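Local coordinates for carboxymuconolactone decarboxylase family protein (Thermotoga maritima, PDB 1VKE) that is of uncertain function but belongs to the AhpD-like carboxymuconolactone decarboxylase family and may act as a peroxiredoxin-type oxidoreductase in the antioxidative response, at residues E119-R122 / E123-K126; E85-S88 / D89-F93; D44-V47 / Y48-G51; V55-K58 / E59-L63. All coordinates share one frame; numbering follows the deposited sequence. Where two conformers were deposited one is given.

Interaction 1: E119-R122 / E123-K126; sequences EELR and EMEK
The guanidinium of Arg-122 lies alongside the carboxylate of Glu-125, one turn further on, in an i to i+3 salt bridge on the last turns of the C-terminal helix 108-127. The two flat groups are nearly coplanar, 23° apart, and both side chains point the same way. NH1 gives the bond, 2.9 Å to Glu-125 OE1, which receives it on its syn lone pair; the acceptor stays close to the guanidinium plane. Arg-122 reaches this place by a bend at chi2 (-54°), which also brings its CD to 3.2 Å from Glu-125 OE1. The rest of the guanidinium is held from the start of helix 89-103 and the loop before it: NE pairs with Asp-89 and NH2 with the carbonyl of Ala-87. With all three nitrogens engaged, rotation of the group is probably well restricted. A methionine here would probably leave the carboxylates of Asp-89 and Glu-125 without their shared positive mate and the Ala-87 carbonyl without its donor, loosening helix 108-127 from the N-terminal end of helix 89-103. Beneath these charges Leu-121 turns inward to Val-83 and Tyr-15, and its CD2 comes within 4.4 Å of Met-124 SD, a loose apolar touch. Regular i to i+4 backbone bonds run throughout, among them Lys-126 N to Arg-122 O at 2.8 Å. On a different, exposed face a second i to i+3 salt bridge repeats the theme: Lys-126, bent at chi3, brings NZ to 2.6 Å from Glu-123 OE1, on the syn side and 26° out of the carboxylate plane.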
ATOM      1  N   GLU E 119     -19.531 -17.374  -0.266  1.00 10.34           N
ATOM      2  CA  GLU E 119     -20.765 -18.055   0.213  1.00 11.10           C
ATOM      3  C   GLU E 119     -21.951 -17.684  -0.645  1.00 12.22           C
ATOM      4  O   GLU E 119     -22.794 -18.572  -0.973  1.00 12.87           O
ATOM      5  CB  GLU E 119     -20.981 -17.784   1.687  1.00 13.19           C
ATOM      6  CG  GLU E 119     -20.010 -18.642   2.471  1.00 17.57           C
ATOM      7  CD  GLU E 119     -19.977 -18.369   3.963  1.00 29.17           C
ATOM      8  OE1 GLU E 119     -20.721 -17.485   4.431  1.00 33.95           O
ATOM      9  OE2 GLU E 119     -19.180 -19.059   4.655  1.00 27.72           O
ATOM     10  N   GLU E 120     -22.048 -16.411  -1.026  1.00 13.30           N
ATOM     11  CA  GLU E 120     -23.118 -15.964  -1.922  1.00 13.35           C
ATOM     12  C   GLU E 120     -23.057 -16.679  -3.279  1.00 12.25           C
ATOM     13  O   GLU E 120     -24.095 -17.137  -3.799  1.00 13.84           O
ATOM     14  CB  GLU E 120     -23.037 -14.447  -2.129  1.00 14.60           C
ATOM     15  CG  GLU E 120     -24.199 -13.863  -2.910  1.00 26.59           C
ATOM     16  CD  GLU E 120     -24.065 -12.347  -3.113  1.00 29.83           C
ATOM     17  OE1 GLU E 120     -23.278 -11.697  -2.349  1.00 39.00           O
ATOM     18  OE2 GLU E 120     -24.742 -11.823  -4.038  1.00 44.03           O
ATOM     19  N   LEU E 121     -21.851 -16.809  -3.839  1.00 11.27           N
ATOM     20  CA  LEU E 121     -21.678 -17.514  -5.113  1.00  9.08           C
ATOM     21  C   LEU E 121     -22.069 -19.002  -4.987  1.00  9.87           C
ATOM     22  O   LEU E 121     -22.697 -19.550  -5.878  1.00 10.64           O
ATOM     23  CB  LEU E 121     -20.228 -17.423  -5.599  1.00 11.84           C
ATOM     24  CG  LEU E 121     -19.752 -15.991  -5.882  1.00 12.94           C
ATOM     25  CD1 LEU E 121     -18.281 -15.979  -6.231  1.00 12.10           C
ATOM     26  CD2 LEU E 121     -20.572 -15.353  -6.975  1.00 13.84           C
ATOM     27  N   ARG E 122     -21.664 -19.640  -3.901  1.00 10.61           N
ATOM     28  CA  ARG E 122     -22.015 -21.071  -3.675  1.00  8.27           C
ATOM     29  C   ARG E 122     -23.525 -21.260  -3.532  1.00  8.45           C
ATOM     30  O   ARG E 122     -24.069 -22.268  -3.994  1.00  9.08           O
ATOM     31  CB  ARG E 122     -21.269 -21.674  -2.486  1.00 10.06           C
ATOM     32  CG  ARG E 122     -19.735 -21.797  -2.698  1.00 11.27           C
ATOM     33  CD  ARG E 122     -19.330 -22.544  -3.945  1.00 13.44           C
ATOM     34  NE  ARG E 122     -17.876 -22.686  -4.004  1.00  9.36           N
ATOM     35  CZ  ARG E 122     -17.185 -23.013  -5.087  1.00 15.09           C
ATOM     36  NH1 ARG E 122     -17.791 -23.257  -6.229  1.00 12.62           N
ATOM     37  NH2 ARG E 122     -15.864 -23.087  -4.996  1.00 12.01           N
ATOM     38  N   GLU E 123     -24.197 -20.272  -2.931  1.00  9.57           N
ATOM     39  CA  GLU E 123     -25.661 -20.330  -2.814  1.00 11.07           C
ATOM     40  C   GLU E 123     -26.335 -20.182  -4.209  1.00  9.74           C
ATOM     41  O   GLU E 123     -27.264 -20.929  -4.525  1.00  9.37           O
ATOM     42  CB  GLU E 123     -26.129 -19.301  -1.785  1.00 13.75           C
ATOM     43  CG  GLU E 123     -27.636 -19.156  -1.600  1.00 14.88           C
ATOM     44  CD  GLU E 123     -28.253 -20.268  -0.759  1.00 27.35           C
ATOM     45  OE1 GLU E 123     -27.485 -21.117  -0.201  1.00 30.25           O
ATOM     46  OE2 GLU E 123     -29.523 -20.298  -0.647  1.00 36.44           O
ATOM     47  N   MET E 124     -25.823 -19.256  -5.038  1.00 11.06           N
ATOM     48  CA  MET E 124     -26.256 -19.170  -6.437  1.00 11.84           C
ATOM     49  C   MET E 124     -26.066 -20.524  -7.130  1.00 10.39           C
ATOM     50  O   MET E 124     -26.950 -21.029  -7.817  1.00 12.57           O
ATOM     51  CB  MET E 124     -25.506 -18.089  -7.201  1.00 11.88           C
ATOM     52  CG  MET E 124     -25.873 -16.749  -6.719  1.00  9.54           C
ATOM     53  SD  MET E 124     -24.968 -15.418  -7.551  1.00 16.53           S
ATOM     54  CE  MET E 124     -25.709 -15.406  -9.167  1.00 17.94           C
ATOM     55  N   GLU E 125     -24.883 -21.099  -7.015  1.00 10.59           N
ATOM     56  CA  GLU E 125     -24.623 -22.396  -7.625  1.00 10.60           C
ATOM     57  C   GLU E 125     -25.594 -23.485  -7.145  1.00  9.22           C
ATOM     58  O   GLU E 125     -26.176 -24.238  -7.938  1.00  9.33           O
ATOM     59  CB  GLU E 125     -23.222 -22.791  -7.223  1.00 13.00           C
ATOM     60  CG  GLU E 125     -22.571 -23.939  -7.928  1.00 16.70           C
ATOM     61  CD  GLU E 125     -21.059 -23.745  -7.797  1.00 35.02           C
ATOM     62  OE1 GLU E 125     -20.601 -23.726  -6.652  1.00 24.59           O
ATOM     63  OE2 GLU E 125     -20.356 -23.511  -8.805  1.00 41.02           O
ATOM     64  N   LYS E 126     -25.762 -23.581  -5.837  1.00  9.48           N
ATOM     65  CA  LYS E 126     -26.739 -24.527  -5.277  1.00  8.73           C
ATOM     66  C   LYS E 126     -28.125 -24.360  -5.918  1.00  7.52           C
ATOM     67  O   LYS E 126     -28.858 -25.329  -6.201  1.00  8.43           O
ATOM     68  CB  LYS E 126     -26.831 -24.293  -3.754  1.00  8.71           C
ATOM     69  CG  LYS E 126     -27.813 -25.224  -3.020  1.00 10.36           C
ATOM     70  CD  LYS E 126     -27.949 -24.821  -1.563  1.00 12.21           C
ATOM     71  CE  LYS E 126     -28.781 -23.544  -1.454  1.00 22.04           C
ATOM     72  NZ  LYS E 126     -29.127 -23.173  -0.044  1.00 26.59           N
TER

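Interaction 2: E85-S88 / D89-F93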
ATOM      1  N   GLU E  85     -14.304 -21.266 -13.149  1.00 12.59           N
ATOM      2  CA  GLU E  85     -13.283 -22.177 -13.638  1.00 12.30           C
ATOM      3  C   GLU E  85     -13.131 -23.430 -12.777  1.00 14.43           C
ATOM      4  O   GLU E  85     -12.197 -24.215 -12.976  1.00 16.38           O
ATOM      5  CB  GLU E  85     -11.946 -21.453 -13.758  1.00 12.93           C
ATOM      6  CG  GLU E  85     -11.907 -20.348 -14.782  1.00 12.21           C
ATOM      7  CD  GLU E  85     -12.114 -20.825 -16.220  1.00 15.40           C
ATOM      8  OE1 GLU E  85     -11.882 -22.023 -16.527  1.00 17.91           O
ATOM      9  OE2 GLU E  85     -12.496 -19.968 -17.036  1.00 16.53           O
ATOM     10  N   GLY E  86     -14.059 -23.638 -11.844  1.00 11.23           N
ATOM     11  CA  GLY E  86     -14.159 -24.916 -11.137  1.00 13.07           C
ATOM     12  C   GLY E  86     -13.242 -25.033  -9.932  1.00 12.97           C
ATOM     13  O   GLY E  86     -13.004 -26.133  -9.446  1.00 12.93           O
ATOM     14  N   ALA E  87     -12.727 -23.908  -9.427  1.00 11.69           N
ATOM     15  CA  ALA E  87     -11.933 -23.970  -8.205  1.00 10.77           C
ATOM     16  C   ALA E  87     -12.799 -24.401  -7.034  1.00 10.88           C
ATOM     17  O   ALA E  87     -13.948 -23.978  -6.950  1.00 12.86           O
ATOM     18  CB  ALA E  87     -11.276 -22.642  -7.891  1.00 14.25           C
ATOM     19  N   SER E  88     -12.237 -25.216  -6.146  1.00 11.90           N
ATOM     20  CA  SER E  88     -12.931 -25.628  -4.903  1.00 11.67           C
ATOM     21  C   SER E  88     -12.725 -24.624  -3.798  1.00 12.21           C
ATOM     22  O   SER E  88     -11.768 -23.843  -3.823  1.00 10.61           O
ATOM     23  CB  SER E  88     -12.415 -26.979  -4.432  1.00 12.52           C
ATOM     24  OG  SER E  88     -11.082 -26.877  -3.953  1.00 12.23           O
ATOM     25  N   ASP E  89     -13.602 -24.642  -2.787  1.00 12.17           N
ATOM     26  CA  ASP E  89     -13.397 -23.778  -1.601  1.00  9.90           C
ATOM     27  C   ASP E  89     -12.046 -24.050  -0.946  1.00 11.18           C
ATOM     28  O   ASP E  89     -11.381 -23.076  -0.553  1.00 10.59           O
ATOM     29  CB  ASP E  89     -14.499 -23.930  -0.548  1.00 11.52           C
ATOM     30  CG  ASP E  89     -15.826 -23.295  -0.982  1.00 19.31           C
ATOM     31  OD1 ASP E  89     -15.886 -22.656  -2.061  1.00 15.05           O
ATOM     32  OD2 ASP E  89     -16.864 -23.350  -0.271  1.00 22.70           O
ATOM     33  N   GLU E  90     -11.645 -25.325  -0.885  1.00 12.94           N
ATOM     34  CA  GLU E  90     -10.334 -25.669  -0.338  1.00 13.51           C
ATOM     35  C   GLU E  90      -9.161 -24.986  -1.097  1.00 12.08           C
ATOM     36  O   GLU E  90      -8.225 -24.467  -0.481  1.00 14.43           O
ATOM     37  CB  GLU E  90     -10.124 -27.183  -0.268  1.00 15.18           C
ATOM     38  CG  GLU E  90      -8.878 -27.543   0.529  1.00 26.50           C
ATOM     39  CD  GLU E  90      -8.846 -29.009   0.986  1.00 43.69           C
ATOM     40  OE1 GLU E  90      -9.842 -29.751   0.759  1.00 44.66           O
ATOM     41  OE2 GLU E  90      -7.805 -29.424   1.568  1.00 48.65           O
ATOM     42  N   GLU E  91      -9.218 -25.016  -2.432  1.00 11.49           N
ATOM     43  CA  GLU E  91      -8.185 -24.388  -3.245  1.00 12.27           C
ATOM     44  C   GLU E  91      -8.178 -22.888  -2.998  1.00 12.25           C
ATOM     45  O   GLU E  91      -7.124 -22.283  -2.753  1.00 11.75           O
ATOM     46  CB  GLU E  91      -8.424 -24.662  -4.746  1.00 12.25           C
ATOM     47  CG  GLU E  91      -8.144 -26.105  -5.169  1.00 13.61           C
ATOM     48  CD  GLU E  91      -8.533 -26.395  -6.615  1.00 17.90           C
ATOM     49  OE1 GLU E  91      -9.639 -25.982  -7.052  1.00 13.03           O
ATOM     50  OE2 GLU E  91      -7.763 -27.092  -7.300  1.00 24.42           O
ATOM     51  N   ILE E  92      -9.360 -22.282  -3.012  1.00 10.58           N
ATOM     52  CA  ILE E  92      -9.476 -20.845  -2.722  1.00  9.50           C
ATOM     53  C   ILE E  92      -8.946 -20.489  -1.329  1.00 10.39           C
ATOM     54  O   ILE E  92      -8.188 -19.522  -1.198  1.00 10.71           O
ATOM     55  CB  ILE E  92     -10.945 -20.381  -2.906  1.00 10.63           C
ATOM     56  CG1 ILE E  92     -11.299 -20.468  -4.388  1.00 11.32           C
ATOM     57  CG2 ILE E  92     -11.146 -18.973  -2.362  1.00 13.80           C
ATOM     58  CD1 ILE E  92     -12.818 -20.363  -4.669  1.00 11.50           C
ATOM     59  N   PHE E  93      -9.278 -21.286  -0.316  1.00 10.89           N
ATOM     60  CA  PHE E  93      -8.797 -20.992   1.045  1.00 11.38           C
ATOM     61  C   PHE E  93      -7.288 -21.163   1.173  1.00 11.76           C
ATOM     62  O   PHE E  93      -6.650 -20.362   1.844  1.00 12.19           O
ATOM     63  CB  PHE E  93      -9.510 -21.819   2.115  1.00 14.11           C
ATOM     64  CG  PHE E  93     -11.005 -21.614   2.198  1.00 17.20           C
ATOM     65  CD1 PHE E  93     -11.601 -20.416   1.928  1.00 24.13           C
ATOM     66  CD2 PHE E  93     -11.809 -22.668   2.602  1.00 32.40           C
ATOM     67  CE1 PHE E  93     -12.990 -20.276   2.024  1.00 23.12           C
ATOM     68  CE2 PHE E  93     -13.194 -22.521   2.710  1.00 33.57           C
ATOM     69  CZ  PHE E  93     -13.772 -21.313   2.420  1.00 29.43           C
TER
HETATM   70  O   HOH W   1     -10.847 -27.825  -8.307  1.00 49.87           O
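A chi1 of 70° sets Ser-88 OG between its own backbone N and carbonyl carbon, while Glu-91, with CG beside its backbone N (chi1 -72°) and the chain extended beyond, reaches back to Ser-88: together they form a capping box at the start of helix 89-103. Ser-88 is the N-cap. Its OG accepts from Glu-91 N at 3.0 Å, and in return Ser-88 N donates to Glu-91 OE1 at 2.9 Å, fairly straight at 166°. That carboxylate oxygen is met on its anti side, somewhat out of the carboxylate plane. The side-chain loop closes tightly, Glu-91 CG lying 3.3 Å from Ser-88 OG. The first helical turn is completed by Ile-92 N, which donates to Ser-88 O. Ile-92 also turns CG1 to the methyl of Ala-87, CB, at 4.1 Å, and this apolar side faces Leu-79, Leu-63 and Leu-118 in the helix bundle. Just upstream, Gly-86, at positive phi, is the C-prime residue of a Schellman motif ending helix 72-84, which places the end of one helix and the start of the next within three residues. The other Glu-91 oxygen, OE2, is salt-bridged to Lys-56, fixing the carboxylate from a second direction. One water joins the two motifs, donating to Gly-86 O at 3.0 Å and to Glu-91 OE1 at 2.5 Å.

Interaction 3: D44-V47 / Y48-G51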
ATOM      1  N   ASP E  44      -5.071  -6.036 -19.047  1.00 14.04           N
ATOM      2  CA  ASP E  44      -5.586  -6.585 -17.788  1.00 15.08           C
ATOM      3  C   ASP E  44      -6.369  -7.875 -18.084  1.00 19.49           C
ATOM      4  O   ASP E  44      -6.190  -8.877 -17.412  1.00 21.88           O
ATOM      5  CB  ASP E  44      -6.480  -5.584 -17.088  1.00 15.34           C
ATOM      6  CG  ASP E  44      -6.864  -6.015 -15.671  1.00 18.14           C
ATOM      7  OD1 ASP E  44      -6.038  -6.591 -14.936  1.00 24.16           O
ATOM      8  OD2 ASP E  44      -7.968  -5.738 -15.231  1.00 26.00           O
ATOM      9  N   SER E  45      -7.142  -7.887 -19.149  1.00 14.41           N
ATOM     10  CA  SER E  45      -7.856  -9.130 -19.531  1.00 15.11           C
ATOM     11  C   SER E  45      -6.895 -10.165 -20.098  1.00 12.45           C
ATOM     12  O   SER E  45      -6.950 -11.381 -19.769  1.00 13.02           O
ATOM     13  CB  SER E  45      -8.953  -8.783 -20.542  0.65 15.32           C
ATOM     14  OG  SER E  45      -9.712  -9.924 -20.868  0.65 18.85           O
ATOM     15  N   ALA E  46      -5.962  -9.709 -20.945  1.00 12.18           N
ATOM     16  CA  ALA E  46      -5.030 -10.618 -21.617  1.00 12.19           C
ATOM     17  C   ALA E  46      -4.157 -11.477 -20.690  1.00 10.91           C
ATOM     18  O   ALA E  46      -3.902 -12.636 -20.979  1.00 13.24           O
ATOM     19  CB  ALA E  46      -4.123  -9.855 -22.555  1.00 12.47           C
ATOM     20  N   VAL E  47      -3.662 -10.887 -19.601  1.00 10.69           N
ATOM     21  CA  VAL E  47      -2.714 -11.586 -18.706  1.00  9.74           C
ATOM     22  C   VAL E  47      -3.340 -12.755 -17.966  1.00 11.22           C
ATOM     23  O   VAL E  47      -2.606 -13.534 -17.387  1.00 14.40           O
ATOM     24  CB  VAL E  47      -1.968 -10.646 -17.768  1.00 12.24           C
ATOM     25  CG1 VAL E  47      -1.113  -9.687 -18.558  1.00 18.68           C
ATOM     26  CG2 VAL E  47      -2.908  -9.946 -16.796  1.00 13.32           C
ATOM     27  N   TYR E  48      -4.680 -12.866 -17.955  1.00 12.58           N
ATOM     28  CA  TYR E  48      -5.339 -14.004 -17.353  1.00 12.18           C
ATOM     29  C   TYR E  48      -5.770 -15.065 -18.358  1.00 14.45           C
ATOM     30  O   TYR E  48      -6.328 -16.090 -17.952  1.00 14.37           O
ATOM     31  CB  TYR E  48      -6.548 -13.538 -16.531  1.00 12.43           C
ATOM     32  CG  TYR E  48      -6.131 -12.667 -15.359  1.00 10.59           C
ATOM     33  CD1 TYR E  48      -5.613 -13.233 -14.189  1.00 10.73           C
ATOM     34  CD2 TYR E  48      -6.164 -11.305 -15.448  1.00 12.94           C
ATOM     35  CE1 TYR E  48      -5.185 -12.432 -13.127  1.00 11.83           C
ATOM     36  CE2 TYR E  48      -5.725 -10.509 -14.401  1.00 10.19           C
ATOM     37  CZ  TYR E  48      -5.240 -11.092 -13.262  1.00 12.00           C
ATOM     38  OH  TYR E  48      -4.842 -10.249 -12.244  1.00 15.05           O
ATOM     39  N   ARG E  49      -5.555 -14.835 -19.663  1.00 13.09           N
ATOM     40  CA  ARG E  49      -5.817 -15.860 -20.669  1.00 11.53           C
ATOM     41  C   ARG E  49      -4.773 -16.981 -20.492  1.00 13.73           C
ATOM     42  O   ARG E  49      -3.646 -16.714 -20.085  1.00 14.41           O
ATOM     43  CB  ARG E  49      -5.778 -15.291 -22.096  1.00 12.70           C
ATOM     44  CG  ARG E  49      -6.885 -14.342 -22.468  1.00 16.47           C
ATOM     45  CD  ARG E  49      -7.080 -14.213 -23.995  1.00 19.24           C
ATOM     46  NE  ARG E  49      -5.931 -13.601 -24.682  1.00 24.75           N
ATOM     47  CZ  ARG E  49      -5.834 -12.315 -25.051  1.00 27.27           C
ATOM     48  NH1 ARG E  49      -6.815 -11.453 -24.824  1.00 23.19           N
ATOM     49  NH2 ARG E  49      -4.730 -11.889 -25.664  1.00 29.93           N
ATOM     50  N   PRO E  50      -5.183 -18.218 -20.744  1.00 14.56           N
ATOM     51  CA  PRO E  50      -4.317 -19.363 -20.434  1.00 16.08           C
ATOM     52  C   PRO E  50      -3.094 -19.439 -21.346  1.00 14.60           C
ATOM     53  O   PRO E  50      -3.163 -19.044 -22.495  1.00 14.45           O
ATOM     54  CB  PRO E  50      -5.230 -20.553 -20.618  1.00 17.06           C
ATOM     55  CG  PRO E  50      -6.259 -20.126 -21.601  1.00 14.49           C
ATOM     56  CD  PRO E  50      -6.465 -18.633 -21.321  1.00 14.77           C
ATOM     57  N   GLY E  51      -1.990 -19.967 -20.813  1.00 14.13           N
ATOM     58  CA  GLY E  51      -0.786 -20.269 -21.585  1.00 13.39           C
ATOM     59  C   GLY E  51      -0.247 -21.554 -20.998  1.00 12.47           C
ATOM     60  O   GLY E  51      -0.988 -22.531 -20.856  1.00 13.14           O
TER
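Tyr-48 folds back along the C-terminal part of helix 35-46, at a type I beta turn from Ala-46 to Arg-49. Its CB sits 3.9 Å from Ser-45 O. With chi1 at -64°, CG stands beside the backbone N and the ring runs back along the last turn. CD2 comes to 3.1 Å from Asp-44 O, which lies at the ring edge near its plane; CE2 meets Val-47 CG2 at 3.7 Å, the methyl approaching obliquely. CE2 also has Asp-44 OD1 4.0 Å away in the ring plane, the carboxylate turned 80° from the ring. At the tip OH hydrogen-bonds to an unidentified ligand, probably from the crystallisation liquor, and Asp-44 OD2 does likewise, consistent with the pair lining a pocket. A leucine in its place would probably lose the hydroxyl's bond to that ligand and leave the Val-47 methyl and His-78 without the ring they pack against. Val-101 and Val-102 of a neighbouring subunit close in on this side. The turn itself is tied by Arg-49 N to Ala-46 O at 3.0 Å, the donor standing well above the carbonyl plane, and by a longer bond from Tyr-48 N to Ser-45 O. Arg-49, bent at chi3, doubles back on the opening residue of the turn: one face of its guanidinium rests on Ala-46 CA, and NH2 lies 3.8 Å from Ala-46 CB.

Interaction 4: V55-K58 / E59-L63; sequences VKTK and ELMGL
The opening turns of helix 55-68, a largely buried part of this all-helical AhpD-like subunit, pair side chains four residues apart along three faces. On one, Thr-57 and Met-61 run side by side, the methyl CG2 of the threonine 3.8 Å from the terminal CE of the methionine. Met-61 gets there by full extension (chi3 171°), its CG passing 3.3 Å from Thr-57 O; Thr-57 OG1 is taken up by Asp-54, just before the helix. On the next face Lys-56 CG lies 4.0 Å from Leu-60 CD1. The lysine then bends at chi3 toward Glu-91. Leu-60 and Met-61 pack against Met-61 and Leu-60 of a neighbouring subunit, in a reciprocal contact. The third pair crosses at a slant: in the conformer given, Val-55 CG2 meets Glu-59 CG at 4.0 Å. Glu-59 folds at chi2 (-72°), and His-78 at OE1 and Arg-81 at OE2 grip its buried carboxylate and fix its rotation. Glu-59 and His-78, with the disulfide-linked Cys-71 and Cys-74, are consistent with the Glu/CXXC/His site of AhpD-like proteins. Buried Lys-58 instead stretches out from the helix, and its NZ meets Arg-49 O and Glu-94 of the neighbouring subunit. Four i to i+4 backbone bonds underlie these pairs, the first from Glu-59 N to Val-55 O at 2.8 Å and the last from Gly-62 N to Lys-58 O at 2.9 Å.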
ATOM      1  N   VAL E  55      -6.105 -21.336 -16.759  1.00 12.98           N
ATOM      2  CA  VAL E  55      -6.902 -20.214 -16.327  1.00 11.20           C
ATOM      3  C   VAL E  55      -7.213 -20.271 -14.824  1.00 11.75           C
ATOM      4  O   VAL E  55      -7.153 -19.229 -14.109  1.00 11.49           O
ATOM      5  CB  VAL E  55      -8.148 -20.010 -17.188  0.65 13.98           C
ATOM      6  CG1 VAL E  55      -9.039 -21.209 -17.124  0.65 15.87           C
ATOM      7  CG2 VAL E  55      -8.866 -18.742 -16.802  0.65 14.33           C
ATOM      8  N   LYS E  56      -7.502 -21.461 -14.296  1.00 12.90           N
ATOM      9  CA  LYS E  56      -7.786 -21.532 -12.859  1.00 12.97           C
ATOM     10  C   LYS E  56      -6.606 -21.013 -12.038  1.00 12.78           C
ATOM     11  O   LYS E  56      -6.768 -20.192 -11.094  1.00 11.11           O
ATOM     12  CB  LYS E  56      -8.129 -22.957 -12.434  1.00 12.50           C
ATOM     13  CG  LYS E  56      -8.520 -23.045 -10.980  1.00 14.41           C
ATOM     14  CD  LYS E  56      -9.099 -24.401 -10.621  1.00 22.80           C
ATOM     15  CE  LYS E  56      -8.090 -25.469 -10.575  1.00 28.98           C
ATOM     16  NZ  LYS E  56      -8.751 -26.711 -10.078  1.00 25.43           N
ATOM     17  N   THR E  57      -5.410 -21.410 -12.441  1.00 11.95           N
ATOM     18  CA  THR E  57      -4.189 -20.995 -11.774  1.00 13.40           C
ATOM     19  C   THR E  57      -4.020 -19.491 -11.848  1.00 11.65           C
ATOM     20  O   THR E  57      -3.689 -18.844 -10.835  1.00 11.18           O
ATOM     21  CB  THR E  57      -3.002 -21.684 -12.410  1.00 14.61           C
ATOM     22  OG1 THR E  57      -3.087 -23.114 -12.187  1.00 15.19           O
ATOM     23  CG2 THR E  57      -1.707 -21.253 -11.732  1.00 14.98           C
ATOM     24  N   LYS E  58      -4.193 -18.933 -13.052  1.00 10.49           N
ATOM     25  CA  LYS E  58      -4.006 -17.473 -13.219  1.00  9.49           C
ATOM     26  C   LYS E  58      -5.041 -16.672 -12.413  1.00  7.73           C
ATOM     27  O   LYS E  58      -4.708 -15.635 -11.784  1.00  9.57           O
ATOM     28  CB  LYS E  58      -3.996 -17.077 -14.696  1.00  9.57           C
ATOM     29  CG  LYS E  58      -2.808 -17.584 -15.468  1.00  8.46           C
ATOM     30  CD  LYS E  58      -2.738 -16.976 -16.845  1.00  9.44           C
ATOM     31  CE  LYS E  58      -1.556 -17.494 -17.644  1.00  9.96           C
ATOM     32  NZ  LYS E  58      -1.217 -16.723 -18.885  1.00 10.25           N
ATOM     33  N   GLU E  59      -6.280 -17.149 -12.395  1.00  7.86           N
ATOM     34  CA  GLU E  59      -7.320 -16.456 -11.602  1.00  8.66           C
ATOM     35  C   GLU E  59      -7.073 -16.549 -10.087  1.00 10.91           C
ATOM     36  O   GLU E  59      -7.315 -15.586  -9.363  1.00 11.39           O
ATOM     37  CB  GLU E  59      -8.705 -16.930 -12.010  1.00 10.77           C
ATOM     38  CG  GLU E  59      -9.056 -16.544 -13.445  1.00 11.06           C
ATOM     39  CD  GLU E  59      -9.334 -15.046 -13.672  1.00 14.88           C
ATOM     40  OE1 GLU E  59      -9.410 -14.297 -12.682  1.00 14.20           O
ATOM     41  OE2 GLU E  59      -9.529 -14.637 -14.853  1.00 15.52           O
ATOM     42  N   LEU E  60      -6.546 -17.674  -9.623  1.00  8.95           N
ATOM     43  CA  LEU E  60      -6.110 -17.803  -8.240  1.00 11.76           C
ATOM     44  C   LEU E  60      -4.949 -16.847  -7.932  1.00 10.88           C
ATOM     45  O   LEU E  60      -4.890 -16.244  -6.868  1.00 10.66           O
ATOM     46  CB  LEU E  60      -5.733 -19.235  -7.910  1.00 10.27           C
ATOM     47  CG  LEU E  60      -6.938 -20.166  -7.758  1.00 10.83           C
ATOM     48  CD1 LEU E  60      -6.397 -21.600  -7.873  1.00 13.42           C
ATOM     49  CD2 LEU E  60      -7.674 -19.962  -6.439  1.00 14.50           C
ATOM     50  N   MET E  61      -4.026 -16.658  -8.861  1.00 10.66           N
ATOM     51  CA  MET E  61      -2.986 -15.628  -8.688  1.00 11.27           C
ATOM     52  C   MET E  61      -3.545 -14.223  -8.637  1.00 12.53           C
ATOM     53  O   MET E  61      -3.101 -13.416  -7.819  1.00 11.58           O
ATOM     54  CB  MET E  61      -1.931 -15.739  -9.802  1.00 12.49           C
ATOM     55  CG  MET E  61      -1.149 -17.026  -9.743  1.00 15.85           C
ATOM     56  SD  MET E  61      -0.123 -17.221 -11.237  1.00 16.41           S
ATOM     57  CE  MET E  61       0.795 -18.640 -10.677  1.00 21.53           C
ATOM     58  N   GLY E  62      -4.516 -13.923  -9.496  1.00 10.51           N
ATOM     59  CA  GLY E  62      -5.190 -12.650  -9.447  1.00 10.58           C
ATOM     60  C   GLY E  62      -5.813 -12.443  -8.048  1.00  9.70           C
ATOM     61  O   GLY E  62      -5.823 -11.332  -7.468  1.00 12.32           O
ATOM     62  N   LEU E  63      -6.402 -13.508  -7.516  1.00  9.91           N
ATOM     63  CA  LEU E  63      -7.045 -13.447  -6.184  1.00  8.50           C
ATOM     64  C   LEU E  63      -6.014 -13.132  -5.103  1.00  8.38           C
ATOM     65  O   LEU E  63      -6.232 -12.249  -4.232  1.00 11.34           O
ATOM     66  CB  LEU E  63      -7.757 -14.768  -5.872  1.00 10.07           C
ATOM     67  CG  LEU E  63      -8.430 -14.880  -4.509  1.00 12.33           C
ATOM     68  CD1 LEU E  63      -9.498 -13.854  -4.341  1.00 11.98           C
ATOM     69  CD2 LEU E  63      -9.059 -16.254  -4.334  1.00 12.27           C
TER

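Overall arrangement
Interaction 4 sits between interactions 2 and 3, its centre about 10 Å from each. Lys-56 NZ reaches Glu-91 OE2 of interaction 2 at 3.0 Å, and Lys-58 NZ approaches Arg-49 O of interaction 3 at 2.7 Å, so lysines two residues apart tie helix 55-68 to both neighbours. Interaction 1 joins the chain of contacts through Arg-122 NE, 2.8 Å from Asp-89 OD1 in interaction 2. It lies opposite interaction 3 across the chain's centre, centres about 26 Å apart. An unidentified ligand is bonded at interaction 3, and one also lies about 5 Å from Gly-62 of interaction 4. Interactions 2, 3 and 4 all touch the same neighbouring subunit.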